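Side-chain contacts in condensin complex subunit 3 (Schizosaccharomyces pombe, PDB 5OQR), which serves as a regulatory subunit of condensin, the complex required to convert interphase chromatin into condensed, mitotic-like chromosomes: residues A711-I714 with F715-L718; R753-E756 with T757-H761; K728-I731 with S732-G735. One frame throughout, in Å; residues are numbered along the deposited sequence.

The three contacts lie one after another near the C-terminal end of this all-helical chain, each within a few turns of one helix; none closes a long loop, nests in another or crosses it. From the N-terminal side, interaction 1 belongs to helix 706-717, interaction 3 to helix 725-736, both in HEAT repeat 9, and interaction 2 to helix 745-759. In space they meet. Phe715 and Leu718 of interaction 1 pack against Leu755 and Tyr758 of interaction 2, and also against Leu734, Met730 and Ile731 of interaction 3. Tyr758 touches Ile731 as well, so 711-718 joins the other two stretches and all three helices share apolar packing.

Interaction 1: A711-I714 with F715-L718; sequences ANMI and FESL
Ile714 and Leu718 are brought together by their first torsions: at chi1 -65° Ile714 sets its CG2 branch anti to the backbone N, while Leu718 holds CG anti to its own carbonyl carbon. CG2 of Ile714 therefore meets CG of Leu718 at 4.1 Å, and the two chains cross obliquely. Phe715, at chi1 -70°, swings its ring back along the helix, where CE2 comes to 4.3 Å from Ala711 CB. Alanine suits the spot because its single methyl lies beside CE2 and adds apolar contact without further bulk.

These are neighbours one turn apart on helix 706-717, part of HEAT repeat 9, whose backbone is tied by the nearly straight bond from Phe715 N to Ala711 O (3.0 Å, 170°). Further along, Ile714 O accepts three hydrogen bonds. Leu718 N approaches almost head-on to the carbonyl at 2.9 Å, whereas Ser717 N, also 2.9 Å from Ile714 O, stands above the carbonyl plane. The third comes from Ser717 OG, 3.2 Å from Ile714 O; serine suits the place because its short arm lets the hydroxyl fold back onto the backbone. Asn712 turns its OD1 to another helix, hydrogen-bonding Thr751 OG1.

Interaction 2: R753-E756 with T757-H761; sequences RKLE and TYESH
Thr757 grips the carbonyl of Arg753 twice, and this side-chain-to-backbone bonding gives the contact its character. Its chi1 of -62° puts OG1 anti to the carbonyl carbon and beside its own N, directed back down the helix, and OG1 donates to Arg753 O at 3.0 Å. Thr757 N donates to the same Arg753 O at 2.9 Å, from the other face of the carbonyl plane, so the oxygen is held from both sides. Threonine fits here because its hydroxyl can satisfy the backbone while CG2 lies beside the threonine's own carbonyl carbon. Ser760 repeats the theme: its OG donates to Thr757 O at 2.6 Å, tilted from the carbonyl plane. A hydroxyl bonded to a carbonyl three or four residues back is a familiar helix feature, here near the C-terminal end of helix 745-759.

Backbone bonds follow the alpha-helical spacing, among them Glu759 N to Leu755 O at 3.0 Å and Ser760 N to Glu756 O at 2.9 Å.

Apolar contact is carried by Leu755 and Glu759. CD1 of Leu755 touches CG of Glu759 at 3.7 Å: Glu759 holds CG anti to its carbonyl carbon (chi1 -64°), setting this methylene against the leucine, and a bend at chi2 then directs the carboxylate. The charged pairing looks outside these residues: Glu756 OE1 forms a salt bridge with Lys752, one turn before it.

The buried side of helix 745-759 rests on its neighbours: Leu755 packs on Phe715 of helix 706-717 and on Leu773 of helix 767-785, while the side chain of Tyr758 reaches Leu718, Leu773, and Arg727 and Ile731 of helix 725-736.

Interaction 3: K728-I731 with S732-G735; sequences KFMI and SLLG
Leu733 reaches back one turn to Phe729 and less than a turn to Met730, dividing its two methyls between them. At its base, CB lies 3.6 Å from Met730 O, in the usual contact of a helical side chain with the carbonyl of the turn before. CG continues past the same carbonyl, 3.7 Å from Met730 O, and there the chain forks. One branch, CD1, stands 4.3 Å from Met730 SD; the other, CD2, comes to 4.1 Å from Phe729 CZ and meets the ring obliquely. The aromatic is within range because Phe729 carries CG anti to its backbone N (chi1 179°), swung out from the helix so that its far end lies beside the leucine. A forked apolar side chain suits this place, since one branch can serve the flexible thioether and the other the ring. An alanine here is likely to open a gap beside Phe729 CZ and Met730 SD, leaving the ring less firmly held.

Further round the helix, Ile731 CG2 and Leu734 CD1 make a looser apolar contact at 4.4 Å. The backbone is unevenly bonded: Ser732 N donates to Lys728 O at 3.0 Å, four residues back, but Leu734 N turns to Ile731 O, three back, also at 3.0 Å, and the bond from Leu733 N to Met730 O is weak.

Within HEAT repeat 9, helix 725-736 lies among several others. Leu733 and Phe729 face Leu653 of helix 639-661 and Ala676 of helix 669-682, whereas Ile731 and Leu734 pack on Ile772 and Phe776, respectively, of helix 767-785.

Interaction 1: A711-I714 with F715-L718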
loop_
_atom_site.group_PDB
_atom_site.type_symbol
_atom_site.label_atom_id
_atom_site.label_comp_id
_atom_site.label_asym_id
_atom_site.label_seq_id
_atom_site.Cartn_x
_atom_site.Cartn_y
_atom_site.Cartn_z
ATOM N N ALA A 711 24.197 -15.979 15.556
ATOM C CA ALA A 711 24.784 -17.309 15.452
ATOM C C ALA A 711 25.018 -17.906 16.833
ATOM O O ALA A 711 24.657 -19.058 17.096
ATOM C CB ALA A 711 26.090 -17.239 14.664
ATOM N N ASN A 712 25.616 -17.127 17.736
ATOM C CA ASN A 712 25.816 -17.596 19.101
ATOM C C ASN A 712 24.491 -17.958 19.760
ATOM O O ASN A 712 24.402 -18.957 20.484
ATOM C CB ASN A 712 26.547 -16.531 19.918
ATOM C CG ASN A 712 27.889 -16.167 19.326
ATOM O OD1 ASN A 712 28.517 -16.969 18.636
ATOM N ND2 ASN A 712 28.339 -14.948 19.591
ATOM N N MET A 713 23.447 -17.156 19.528
ATOM C CA MET A 713 22.131 -17.474 20.075
ATOM C C MET A 713 21.643 -18.821 19.563
ATOM O O MET A 713 21.142 -19.650 20.331
ATOM C CB MET A 713 21.127 -16.376 19.713
ATOM C CG MET A 713 21.472 -14.993 20.238
ATOM S SD MET A 713 21.666 -14.934 22.024
ATOM C CE MET A 713 20.027 -15.407 22.561
ATOM N N ILE A 714 21.772 -19.050 18.258
ATOM C CA ILE A 714 21.314 -20.305 17.668
ATOM C C ILE A 714 22.043 -21.487 18.299
ATOM O O ILE A 714 21.420 -22.468 18.719
ATOM C CB ILE A 714 21.497 -20.268 16.140
ATOM C CG1 ILE A 714 20.589 -19.192 15.538
ATOM C CG2 ILE A 714 21.194 -21.631 15.522
ATOM C CD1 ILE A 714 20.835 -18.905 14.076
ATOM N N PHE A 715 23.373 -21.410 18.385
ATOM C CA PHE A 715 24.135 -22.514 18.963
ATOM C C PHE A 715 23.648 -22.848 20.365
ATOM O O PHE A 715 23.578 -24.023 20.742
ATOM C CB PHE A 715 25.626 -22.172 18.986
ATOM C CG PHE A 715 26.265 -22.150 17.630
ATOM C CD1 PHE A 715 26.096 -23.205 16.752
ATOM C CD2 PHE A 715 27.027 -21.070 17.228
ATOM C CE1 PHE A 715 26.675 -23.184 15.507
ATOM C CE2 PHE A 715 27.608 -21.044 15.982
ATOM C CZ PHE A 715 27.432 -22.102 15.120
ATOM N N GLU A 716 23.303 -21.830 21.151
ATOM C CA GLU A 716 22.863 -22.052 22.521
ATOM C C GLU A 716 21.429 -22.554 22.615
ATOM O O GLU A 716 21.039 -23.065 23.668
ATOM C CB GLU A 716 23.007 -20.760 23.325
ATOM C CG GLU A 716 24.439 -20.421 23.689
ATOM C CD GLU A 716 24.588 -19.013 24.224
ATOM O OE1 GLU A 716 23.600 -18.252 24.183
ATOM O OE2 GLU A 716 25.693 -18.668 24.689
ATOM N N SER A 717 20.641 -22.431 21.546
ATOM C CA SER A 717 19.248 -22.852 21.562
ATOM C C SER A 717 19.011 -24.174 20.845
ATOM O O SER A 717 17.946 -24.774 21.028
ATOM C CB SER A 717 18.364 -21.774 20.924
ATOM O OG SER A 717 18.385 -21.872 19.513
ATOM N N LEU A 718 19.963 -24.640 20.037
ATOM C CA LEU A 718 19.780 -25.911 19.344
ATOM C C LEU A 718 19.490 -27.066 20.292
ATOM O O LEU A 718 18.662 -27.923 19.941
ATOM C CB LEU A 718 21.015 -26.217 18.489
ATOM C CG LEU A 718 21.245 -25.318 17.274
ATOM C CD1 LEU A 718 22.621 -25.577 16.688
ATOM C CD2 LEU A 718 20.169 -25.526 16.226
#

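Interaction 2: R753-E756 with T757-H761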
loop_
_atom_site.group_PDB
_atom_site.type_symbol
_atom_site.label_atom_id
_atom_site.label_comp_id
_atom_site.label_asym_id
_atom_site.label_seq_id
_atom_site.Cartn_x
_atom_site.Cartn_y
_atom_site.Cartn_z
ATOM N N ARG A 753 33.909 -21.023 19.566
ATOM C CA ARG A 753 33.714 -21.634 20.875
ATOM C C ARG A 753 32.265 -22.056 21.068
ATOM O O ARG A 753 31.990 -23.139 21.598
ATOM C CB ARG A 753 34.139 -20.661 21.975
ATOM C CG ARG A 753 35.509 -20.940 22.562
ATOM C CD ARG A 753 36.267 -19.652 22.824
ATOM N NE ARG A 753 35.475 -18.692 23.590
ATOM C CZ ARG A 753 35.728 -17.389 23.652
ATOM N NH1 ARG A 753 36.754 -16.874 22.986
ATOM N NH2 ARG A 753 34.949 -16.596 24.374
ATOM N N LYS A 754 31.323 -21.211 20.646
ATOM C CA LYS A 754 29.913 -21.581 20.703
ATOM C C LYS A 754 29.632 -22.780 19.807
ATOM O O LYS A 754 28.938 -23.719 20.206
ATOM C CB LYS A 754 29.043 -20.390 20.294
ATOM C CG LYS A 754 28.265 -19.762 21.429
ATOM C CD LYS A 754 29.122 -18.829 22.255
ATOM C CE LYS A 754 28.342 -18.284 23.436
ATOM N NZ LYS A 754 29.215 -17.589 24.416
ATOM N N LEU A 755 30.159 -22.753 18.582
ATOM C CA LEU A 755 30.048 -23.897 17.683
ATOM C C LEU A 755 30.521 -25.175 18.367
ATOM O O LEU A 755 29.831 -26.199 18.343
ATOM C CB LEU A 755 30.858 -23.619 16.411
ATOM C CG LEU A 755 30.900 -24.615 15.242
ATOM C CD1 LEU A 755 31.780 -25.831 15.530
ATOM C CD2 LEU A 755 29.510 -25.050 14.834
ATOM N N GLU A 756 31.699 -25.127 18.992
ATOM C CA GLU A 756 32.269 -26.325 19.600
ATOM C C GLU A 756 31.433 -26.806 20.777
ATOM O O GLU A 756 31.221 -28.012 20.940
ATOM C CB GLU A 756 33.704 -26.051 20.041
ATOM C CG GLU A 756 34.657 -25.787 18.890
ATOM C CD GLU A 756 36.026 -25.327 19.358
ATOM O OE1 GLU A 756 36.914 -25.131 18.501
ATOM O OE2 GLU A 756 36.214 -25.160 20.582
ATOM N N THR A 757 30.963 -25.885 21.617
ATOM C CA THR A 757 30.120 -26.278 22.742
ATOM C C THR A 757 28.900 -27.056 22.266
ATOM O O THR A 757 28.497 -28.038 22.898
ATOM C CB THR A 757 29.691 -25.044 23.533
ATOM O OG1 THR A 757 30.848 -24.397 24.075
ATOM C CG2 THR A 757 28.746 -25.425 24.675
ATOM N N TYR A 758 28.294 -26.628 21.158
ATOM C CA TYR A 758 27.145 -27.355 20.633
ATOM C C TYR A 758 27.562 -28.707 20.070
ATOM O O TYR A 758 26.862 -29.708 20.257
ATOM C CB TYR A 758 26.436 -26.530 19.560
ATOM C CG TYR A 758 25.520 -27.369 18.705
ATOM C CD1 TYR A 758 25.888 -27.739 17.422
ATOM C CD2 TYR A 758 24.301 -27.815 19.191
ATOM C CE1 TYR A 758 25.061 -28.517 16.641
ATOM C CE2 TYR A 758 23.467 -28.593 18.418
ATOM C CZ TYR A 758 23.853 -28.943 17.144
ATOM O OH TYR A 758 23.028 -29.720 16.368
ATOM N N GLU A 759 28.695 -28.754 19.367
ATOM C CA GLU A 759 29.173 -30.018 18.819
ATOM C C GLU A 759 29.448 -31.036 19.917
ATOM O O GLU A 759 29.253 -32.237 19.710
ATOM C CB GLU A 759 30.434 -29.782 17.988
ATOM C CG GLU A 759 30.216 -28.920 16.758
ATOM C CD GLU A 759 29.576 -29.683 15.615
ATOM O OE1 GLU A 759 29.752 -29.274 14.448
ATOM O OE2 GLU A 759 28.899 -30.698 15.883
ATOM N N SER A 760 29.888 -30.579 21.090
ATOM C CA SER A 760 30.191 -31.497 22.181
ATOM C C SER A 760 28.956 -32.240 22.671
ATOM O O SER A 760 29.092 -33.247 23.373
ATOM C CB SER A 760 30.836 -30.742 23.344
ATOM O OG SER A 760 29.893 -29.922 24.012
ATOM N N HIS A 761 27.755 -31.768 22.327
ATOM C CA HIS A 761 26.549 -32.507 22.683
ATOM C C HIS A 761 26.484 -33.846 21.962
ATOM O O HIS A 761 25.866 -34.790 22.467
ATOM C CB HIS A 761 25.303 -31.680 22.362
ATOM C CG HIS A 761 24.856 -30.799 23.485
ATOM N ND1 HIS A 761 25.460 -29.596 23.778
ATOM C CD2 HIS A 761 23.858 -30.949 24.390
ATOM C CE1 HIS A 761 24.855 -29.042 24.813
ATOM N NE2 HIS A 761 23.881 -29.843 25.203
#

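Interaction 3: K728-I731 with S732-G735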
loop_
_atom_site.group_PDB
_atom_site.type_symbol
_atom_site.label_atom_id
_atom_site.label_comp_id
_atom_site.label_asym_id
_atom_site.label_seq_id
_atom_site.Cartn_x
_atom_site.Cartn_y
_atom_site.Cartn_z
ATOM N N LYS A 728 16.937 -29.101 12.542
ATOM C CA LYS A 728 17.405 -28.904 11.174
ATOM C C LYS A 728 17.210 -27.460 10.733
ATOM O O LYS A 728 18.112 -26.847 10.153
ATOM C CB LYS A 728 16.663 -29.837 10.217
ATOM C CG LYS A 728 17.382 -31.137 9.896
ATOM C CD LYS A 728 16.984 -31.670 8.523
ATOM C CE LYS A 728 17.493 -30.768 7.400
ATOM N NZ LYS A 728 17.498 -31.445 6.073
ATOM N N PHE A 729 16.023 -26.907 10.988
ATOM C CA PHE A 729 15.693 -25.590 10.459
ATOM C C PHE A 729 16.534 -24.503 11.113
ATOM O O PHE A 729 16.973 -23.564 10.441
ATOM C CB PHE A 729 14.206 -25.306 10.652
ATOM C CG PHE A 729 13.790 -23.959 10.158
ATOM C CD1 PHE A 729 13.434 -22.962 11.045
ATOM C CD2 PHE A 729 13.781 -23.681 8.803
ATOM C CE1 PHE A 729 13.062 -21.717 10.589
ATOM C CE2 PHE A 729 13.411 -22.438 8.340
ATOM C CZ PHE A 729 13.056 -21.453 9.233
ATOM N N MET A 730 16.771 -24.609 12.421
ATOM C CA MET A 730 17.589 -23.609 13.096
ATOM C C MET A 730 19.007 -23.591 12.549
ATOM O O MET A 730 19.630 -22.526 12.478
ATOM C CB MET A 730 17.600 -23.871 14.602
ATOM C CG MET A 730 16.224 -23.828 15.249
ATOM S SD MET A 730 15.341 -22.280 14.960
ATOM C CE MET A 730 16.291 -21.148 15.966
ATOM N N ILE A 731 19.533 -24.753 12.153
ATOM C CA ILE A 731 20.858 -24.802 11.545
ATOM C C ILE A 731 20.824 -24.178 10.158
ATOM O O ILE A 731 21.782 -23.525 9.734
ATOM C CB ILE A 731 21.370 -26.256 11.507
ATOM C CG1 ILE A 731 21.666 -26.744 12.924
ATOM C CG2 ILE A 731 22.629 -26.382 10.644
ATOM C CD1 ILE A 731 21.826 -28.244 13.037
ATOM N N SER A 732 19.718 -24.365 9.434
ATOM C CA SER A 732 19.571 -23.766 8.111
ATOM C C SER A 732 19.833 -22.267 8.134
ATOM O O SER A 732 20.306 -21.704 7.141
ATOM C CB SER A 732 18.167 -24.038 7.572
ATOM O OG SER A 732 17.181 -23.515 8.444
ATOM N N LEU A 733 19.541 -21.605 9.254
ATOM C CA LEU A 733 19.681 -20.155 9.314
ATOM C C LEU A 733 21.141 -19.724 9.322
ATOM O O LEU A 733 21.465 -18.640 8.825
ATOM C CB LEU A 733 18.963 -19.620 10.551
ATOM C CG LEU A 733 17.510 -20.080 10.681
ATOM C CD1 LEU A 733 16.915 -19.591 11.982
ATOM C CD2 LEU A 733 16.688 -19.603 9.493
ATOM N N LEU A 734 22.033 -20.551 9.874
ATOM C CA LEU A 734 23.451 -20.208 9.893
ATOM C C LEU A 734 23.983 -19.954 8.490
ATOM O O LEU A 734 24.891 -19.137 8.310
ATOM C CB LEU A 734 24.247 -21.322 10.568
ATOM C CG LEU A 734 24.053 -21.452 12.078
ATOM C CD1 LEU A 734 24.471 -22.829 12.544
ATOM C CD2 LEU A 734 24.843 -20.383 12.810
ATOM N N GLY A 735 23.429 -20.631 7.485
ATOM C CA GLY A 735 23.855 -20.413 6.116
ATOM C C GLY A 735 23.338 -19.126 5.512
ATOM O O GLY A 735 23.933 -18.619 4.557
#